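Long-range contacts in cellulosomal scaffoldin (Acetivibrio cellulolyticus, PDB 3ZUC), which binds crystalline cellulose through this family 3b carbohydrate-binding module, one domain of a longer secreted protein of the cellulosome: residues 45-50 with 108-113; 15-20 with 119-124. One frame throughout, in Å; residues are numbered along the deposited sequence.

Interaction 1: residues 45-50 with 108-113. With CA (calcium ion), chain B; EDO (1,2-ethanediol), chain C.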
loop_
_atom_site.group_PDB
_atom_site.type_symbol
_atom_site.label_atom_id
_atom_site.label_comp_id
_atom_site.label_asym_id
_atom_site.label_seq_id
_atom_site.Cartn_x
_atom_site.Cartn_y
_atom_site.Cartn_z
ATOM N N TYR A 45 -0.112 -0.036 4.289
ATOM C CA TYR A 45 1.065 0.804 4.531
ATOM C C TYR A 45 0.961 1.331 5.965
ATOM O O TYR A 45 -0.011 2.023 6.293
ATOM C CB TYR A 45 1.125 1.954 3.533
ATOM C CG TYR A 45 2.368 2.802 3.645
ATOM C CD1 TYR A 45 2.431 3.883 4.514
ATOM C CD2 TYR A 45 3.505 2.501 2.897
ATOM C CE1 TYR A 45 3.586 4.647 4.630
ATOM C CE2 TYR A 45 4.661 3.249 3.008
ATOM C CZ TYR A 45 4.699 4.330 3.867
ATOM O OH TYR A 45 5.867 5.063 3.914
ATOM N N TYR A 46 1.936 0.998 6.803
ATOM C CA TYR A 46 1.929 1.291 8.234
ATOM C C TYR A 46 2.803 2.496 8.563
ATOM O O TYR A 46 3.922 2.631 8.053
ATOM C CB TYR A 46 2.475 0.075 8.997
ATOM C CG TYR A 46 1.642 -1.170 8.850
ATOM C CD1 TYR A 46 0.557 -1.390 9.688
ATOM C CD2 TYR A 46 1.908 -2.119 7.874
ATOM C CE1 TYR A 46 -0.239 -2.506 9.580
ATOM C CE2 TYR A 46 1.119 -3.246 7.752
ATOM C CZ TYR A 46 0.041 -3.446 8.599
ATOM O OH TYR A 46 -0.720 -4.590 8.466
ATOM N N PHE A 47 2.306 3.353 9.448
ATOM C CA PHE A 47 2.998 4.588 9.739
ATOM C C PHE A 47 2.583 5.132 11.103
ATOM O O PHE A 47 1.610 4.672 11.707
ATOM C CB PHE A 47 2.732 5.622 8.613
ATOM C CG PHE A 47 1.286 6.038 8.468
ATOM C CD1 PHE A 47 0.366 5.246 7.784
ATOM C CD2 PHE A 47 0.836 7.253 8.986
ATOM C CE1 PHE A 47 -0.955 5.646 7.641
ATOM C CE2 PHE A 47 -0.472 7.652 8.838
ATOM C CZ PHE A 47 -1.377 6.854 8.160
ATOM N N THR A 48 3.327 6.133 11.567
ATOM C CA THR A 48 2.905 6.953 12.694
ATOM C C THR A 48 2.415 8.291 12.148
ATOM O O THR A 48 3.112 8.940 11.357
ATOM C CB THR A 48 3.985 7.170 13.748
ATOM O OG1 THR A 48 5.057 7.898 13.161
ATOM C CG2 THR A 48 4.491 5.852 14.303
ATOM N N VAL A 49 1.205 8.681 12.525
ATOM C CA VAL A 49 0.546 9.817 11.904
ATOM C C VAL A 49 1.159 11.176 12.245
ATOM O O VAL A 49 1.023 12.103 11.454
ATOM C CB VAL A 49 -0.978 9.765 12.213
ATOM C CG1 VAL A 49 -1.280 10.040 13.680
ATOM C CG2 VAL A 49 -1.787 10.673 11.309
ATOM N N ASP A 50 1.813 11.291 13.408
ATOM C CA ASP A 50 2.439 12.555 13.820
ATOM C C ASP A 50 1.419 13.703 13.841
ATOM O O ASP A 50 1.602 14.745 13.194
ATOM C CB ASP A 50 3.626 12.898 12.927
ATOM C CG ASP A 50 4.723 11.888 13.026
ATOM O OD1 ASP A 50 5.228 11.719 14.169
ATOM O OD2 ASP A 50 5.106 11.291 12.017
ATOM N N GLY A 108 -0.109 5.997 -5.523
ATOM C CA GLY A 108 -1.003 6.840 -4.730
ATOM C C GLY A 108 -0.306 7.888 -3.865
ATOM O O GLY A 108 0.907 7.834 -3.675
ATOM N N ARG A 109 -1.070 8.883 -3.381
ATOM C CA ARG A 109 -0.600 9.801 -2.337
ATOM C C ARG A 109 -1.637 9.771 -1.224
ATOM O O ARG A 109 -2.802 9.442 -1.447
ATOM C CB ARG A 109 -0.445 11.287 -2.832
ATOM C CG ARG A 109 0.506 11.480 -4.013
ATOM C CD ARG A 109 0.234 12.826 -4.686
ATOM N NE ARG A 109 -1.076 12.793 -5.309
ATOM C CZ ARG A 109 -2.152 13.480 -4.950
ATOM N NH1 ARG A 109 -2.120 14.399 -3.978
ATOM N NH2 ARG A 109 -3.283 13.222 -5.592
ATOM N N PHE A 110 -1.227 10.187 -0.029
ATOM C CA PHE A 110 -2.170 10.570 1.004
ATOM C C PHE A 110 -1.655 11.744 1.803
ATOM O O PHE A 110 -0.455 12.013 1.872
ATOM C CB PHE A 110 -2.612 9.392 1.874
ATOM C CG PHE A 110 -1.556 8.697 2.723
ATOM C CD1 PHE A 110 -0.868 7.591 2.241
ATOM C CD2 PHE A 110 -1.357 9.079 4.045
ATOM C CE1 PHE A 110 -0.010 6.878 3.057
ATOM C CE2 PHE A 110 -0.487 8.359 4.864
ATOM C CZ PHE A 110 0.170 7.262 4.372
ATOM N N ALA A 111 -2.610 12.475 2.380
ATOM C CA ALA A 111 -2.341 13.706 3.105
ATOM C C ALA A 111 -3.434 13.935 4.138
ATOM O O ALA A 111 -4.517 13.355 4.075
ATOM C CB ALA A 111 -2.270 14.899 2.157
ATOM N N LYS A 112 -3.146 14.846 5.060
ATOM C CA LYS A 112 -4.085 15.278 6.085
ATOM C C LYS A 112 -4.975 16.402 5.558
ATOM O O LYS A 112 -4.597 17.163 4.667
ATOM C CB LYS A 112 -3.305 15.786 7.299
ATOM C CG LYS A 112 -2.414 14.724 7.899
ATOM C CD LYS A 112 -1.611 15.263 9.081
ATOM C CE LYS A 112 -0.599 14.243 9.513
ATOM N NZ LYS A 112 0.153 14.660 10.728
ATOM N N SER A 113 -6.148 16.541 6.165
ATOM C CA SER A 113 -7.134 17.513 5.692
ATOM C C SER A 113 -6.639 18.946 5.741
ATOM O O SER A 113 -7.096 19.771 4.947
ATOM C CB SER A 113 -8.403 17.382 6.508
ATOM O OG SER A 113 -8.094 17.626 7.867
HETATM CA CA CA B . 5.583 9.173 11.212
HETATM C C1 EDO C . -3.998 -5.663 10.834
HETATM O O1 EDO C . -3.962 -6.120 9.486
HETATM C C2 EDO C . -2.867 -4.686 11.083
HETATM O O2 EDO C . -1.605 -5.311 10.819
HETATM O O HOH W 1 4.510 9.785 9.074
#
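In the core of the beta-sandwich of this family 3 carbohydrate-binding module Phe47 meets Phe110 between the two sheets, and in the loop beside the calcium site Lys112 meets Val49. Strand 42-47 belongs to one sheet and strand 102-112 to the other; with CA of Tyr45 10.9 Å from CA of Phe110, the strands are too far apart for backbone pairing and meet here through their rings. Phe47 and Phe110 reach in from opposite directions. CE2 of Phe110 lies over one face of the Phe47 ring, offset toward its rim and 3.7 Å from CZ of Phe47; the ring planes are inclined at 46°. Phe110 takes the position between its backbone N and carbonyl carbon (chi1 64°), and its ring edge also meets CD1 of Tyr45, 4.1 Å from Phe110 CZ. Leu87 and Gln55 pack on Phe110 as well. Past the strand end, Thr48 binds calcium through O and OG1 and Asp50 through OD2. Between them, Val49 turns its carbonyl to Lys112, whose chain is extended beyond CG and whose NZ also donates to Gly51 O. Lys112 NZ donates a hydrogen bond to Val49 O at 2.8 Å, tilted 23° from the carbonyl plane.

Interaction 2: residues 15-20 with 119-124. With CA (calcium ion), chain B.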
loop_
_atom_site.group_PDB
_atom_site.type_symbol
_atom_site.label_atom_id
_atom_site.label_comp_id
_atom_site.label_asym_id
_atom_site.label_seq_id
_atom_site.Cartn_x
_atom_site.Cartn_y
_atom_site.Cartn_z
ATOM N N THR A 15 10.639 11.098 -0.544
ATOM C CA THR A 15 11.328 10.573 0.618
ATOM C C THR A 15 11.792 11.641 1.619
ATOM O O THR A 15 12.664 11.380 2.441
ATOM C CB THR A 15 12.505 9.687 0.219
ATOM O OG1 THR A 15 13.362 10.444 -0.633
ATOM C CG2 THR A 15 12.038 8.417 -0.474
ATOM N N GLN A 16 11.158 12.826 1.573
ATOM C CA GLN A 16 11.383 13.928 2.538
ATOM C C GLN A 16 10.974 13.455 3.964
ATOM O O GLN A 16 9.844 13.006 4.143
ATOM C CB GLN A 16 10.558 15.201 2.105
ATOM C CG GLN A 16 10.938 16.546 2.812
ATOM C CD GLN A 16 10.136 17.813 2.409
ATOM O OE1 GLN A 16 8.971 17.757 2.043
ATOM N NE2 GLN A 16 10.790 18.989 2.533
ATOM N N ALA A 17 11.837 13.544 4.988
ATOM C CA ALA A 17 11.392 13.147 6.332
ATOM C C ALA A 17 10.203 13.986 6.776
ATOM O O ALA A 17 9.177 13.453 7.206
ATOM C CB ALA A 17 12.524 13.219 7.334
ATOM N N GLN A 18 10.324 15.299 6.700
ATOM C CA GLN A 18 9.216 16.175 7.041
ATOM C C GLN A 18 8.462 16.407 5.754
ATOM O O GLN A 18 8.972 17.067 4.867
ATOM C CB GLN A 18 9.709 17.489 7.641
ATOM C CG GLN A 18 10.434 17.294 8.953
ATOM C CD GLN A 18 9.538 16.819 10.089
ATOM O OE1 GLN A 18 8.410 17.297 10.249
ATOM N NE2 GLN A 18 10.047 15.889 10.899
ATOM N N SER A 19 7.284 15.818 5.624
ATOM C CA SER A 19 6.572 15.807 4.355
ATOM C C SER A 19 5.089 16.002 4.590
ATOM O O SER A 19 4.527 15.385 5.488
ATOM C CB SER A 19 6.827 14.477 3.665
ATOM O OG SER A 19 6.319 14.494 2.343
ATOM N N ASN A 20 4.433 16.812 3.762
ATOM C CA ASN A 20 2.998 16.992 3.875
ATOM C C ASN A 20 2.205 15.906 3.162
ATOM O O ASN A 20 0.990 15.930 3.178
ATOM C CB ASN A 20 2.573 18.385 3.411
ATOM C CG ASN A 20 2.813 18.610 1.936
ATOM O OD1 ASN A 20 3.012 17.670 1.164
ATOM N ND2 ASN A 20 2.754 19.856 1.529
ATOM N N ASN A 119 6.136 12.992 9.835
ATOM C CA ASN A 119 7.545 12.586 9.893
ATOM C C ASN A 119 7.648 11.193 9.313
ATOM O O ASN A 119 7.253 10.214 9.954
ATOM C CB ASN A 119 8.086 12.585 11.331
ATOM C CG ASN A 119 9.458 11.974 11.418
ATOM O OD1 ASN A 119 10.223 12.020 10.446
ATOM N ND2 ASN A 119 9.785 11.390 12.561
ATOM N N GLN A 120 8.136 11.066 8.085
ATOM C CA GLN A 120 8.201 9.756 7.448
ATOM C C GLN A 120 9.241 8.845 8.088
ATOM O O GLN A 120 9.149 7.616 7.980
ATOM C CB GLN A 120 8.489 9.868 5.953
ATOM C CG GLN A 120 7.490 10.711 5.203
ATOM C CD GLN A 120 7.442 10.332 3.744
ATOM O OE1 GLN A 120 6.816 9.326 3.398
ATOM N NE2 GLN A 120 8.123 11.092 2.890
ATOM N N ALA A 121 10.265 9.430 8.712
ATOM C CA ALA A 121 11.449 8.669 9.062
ATOM C C ALA A 121 11.177 7.526 10.031
ATOM O O ALA A 121 11.892 6.522 9.992
ATOM C CB ALA A 121 12.516 9.587 9.648
ATOM N N ASP A 122 10.180 7.679 10.901
ATOM C CA ASP A 122 9.858 6.647 11.878
ATOM C C ASP A 122 8.789 5.662 11.421
ATOM O O ASP A 122 8.392 4.807 12.207
ATOM C CB ASP A 122 9.461 7.257 13.219
ATOM C CG ASP A 122 8.101 7.941 13.200
ATOM O OD1 ASP A 122 7.685 8.422 12.127
ATOM O OD2 ASP A 122 7.464 8.010 14.280
ATOM N N ASP A 123 8.321 5.754 10.181
ATOM C CA ASP A 123 7.210 4.925 9.767
ATOM C C ASP A 123 7.657 3.506 9.439
ATOM O O ASP A 123 8.601 3.306 8.678
ATOM C CB ASP A 123 6.533 5.541 8.543
ATOM C CG ASP A 123 5.857 6.870 8.848
ATOM O OD1 ASP A 123 5.580 7.130 10.044
ATOM O OD2 ASP A 123 5.577 7.617 7.870
ATOM N N TYR A 124 6.925 2.524 9.946
ATOM C CA TYR A 124 7.250 1.115 9.752
ATOM C C TYR A 124 7.453 0.777 8.271
ATOM O O TYR A 124 8.393 0.063 7.922
ATOM C CB TYR A 124 6.130 0.258 10.347
ATOM C CG TYR A 124 6.279 -1.227 10.226
ATOM C CD1 TYR A 124 5.765 -1.937 9.151
ATOM C CD2 TYR A 124 6.867 -1.942 11.244
ATOM C CE1 TYR A 124 5.858 -3.306 9.077
ATOM C CE2 TYR A 124 6.969 -3.311 11.190
ATOM C CZ TYR A 124 6.474 -3.996 10.103
ATOM O OH TYR A 124 6.595 -5.367 10.064
HETATM CA CA CA B . 5.583 9.173 11.212
HETATM O O HOH W 1 4.510 9.785 9.074
#
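Asn119 pairs with Gln18 in a small two-stranded antiparallel sheet, 18-19 with 118-119, from which one of the two calcium-binding loops of this beta-sandwich module departs. The pair is non-hydrogen-bonded, with the CA atoms 4.9 Å apart. Both side chains lie on the same face of this ribbon; the Gln18 chain bends at chi2 (-68°) and brings NE2 to 3.9 Å from CB of Asn119, the two amide planes nearly parallel at 17°. Asn119 O binds calcium, while its OD1 accepts from Ala121 N in an Asx turn, the donor standing above the carbonyl plane. Gln120 makes the main grip on residues 15-20. Its backbone N donates to Ala17 O at 2.7 Å, in the carbonyl plane and on a lone pair, and its NE2 donates to Gln16 O at 2.9 Å, nearly straight (162° at the hydrogen) and close to the plane of its own amide. NE2 also donates to Gly14 O, so two backbone acceptors fix the rotation of this buried amide, against which Ser19 CB packs. Ala121 adds a methyl contact with Ala17. Asp122 and Asp123 then each give OD1 to the calcium. Asp123 OD2 accepts a hydrogen bond from a calcium-bound water at 2.7 Å.

One calcium ion joins the two contacts, whose centres lie about 9 Å apart. Thr48 and Asp50 of interaction 1 supply three ligand atoms, and Asn119, Asp122 and Asp123 of interaction 2 three more; a shared water, 2.5 Å from the calcium, makes the seventh. The ion thus ties segments far apart in sequence, 45-50 and 119-124, consistent with a structural role. Two probable hydrogen bonds also cross between the contacts: Thr48 N is 2.9 Å from Asp123 OD1 and Thr48 OG1 is 2.7 Å from Asp122 OD2. Phe47 carries the connection into the core, its CB packing 3.4 Å from Asp123 CG. In sequence, interaction 1 is nested within the loop that interaction 2 closes.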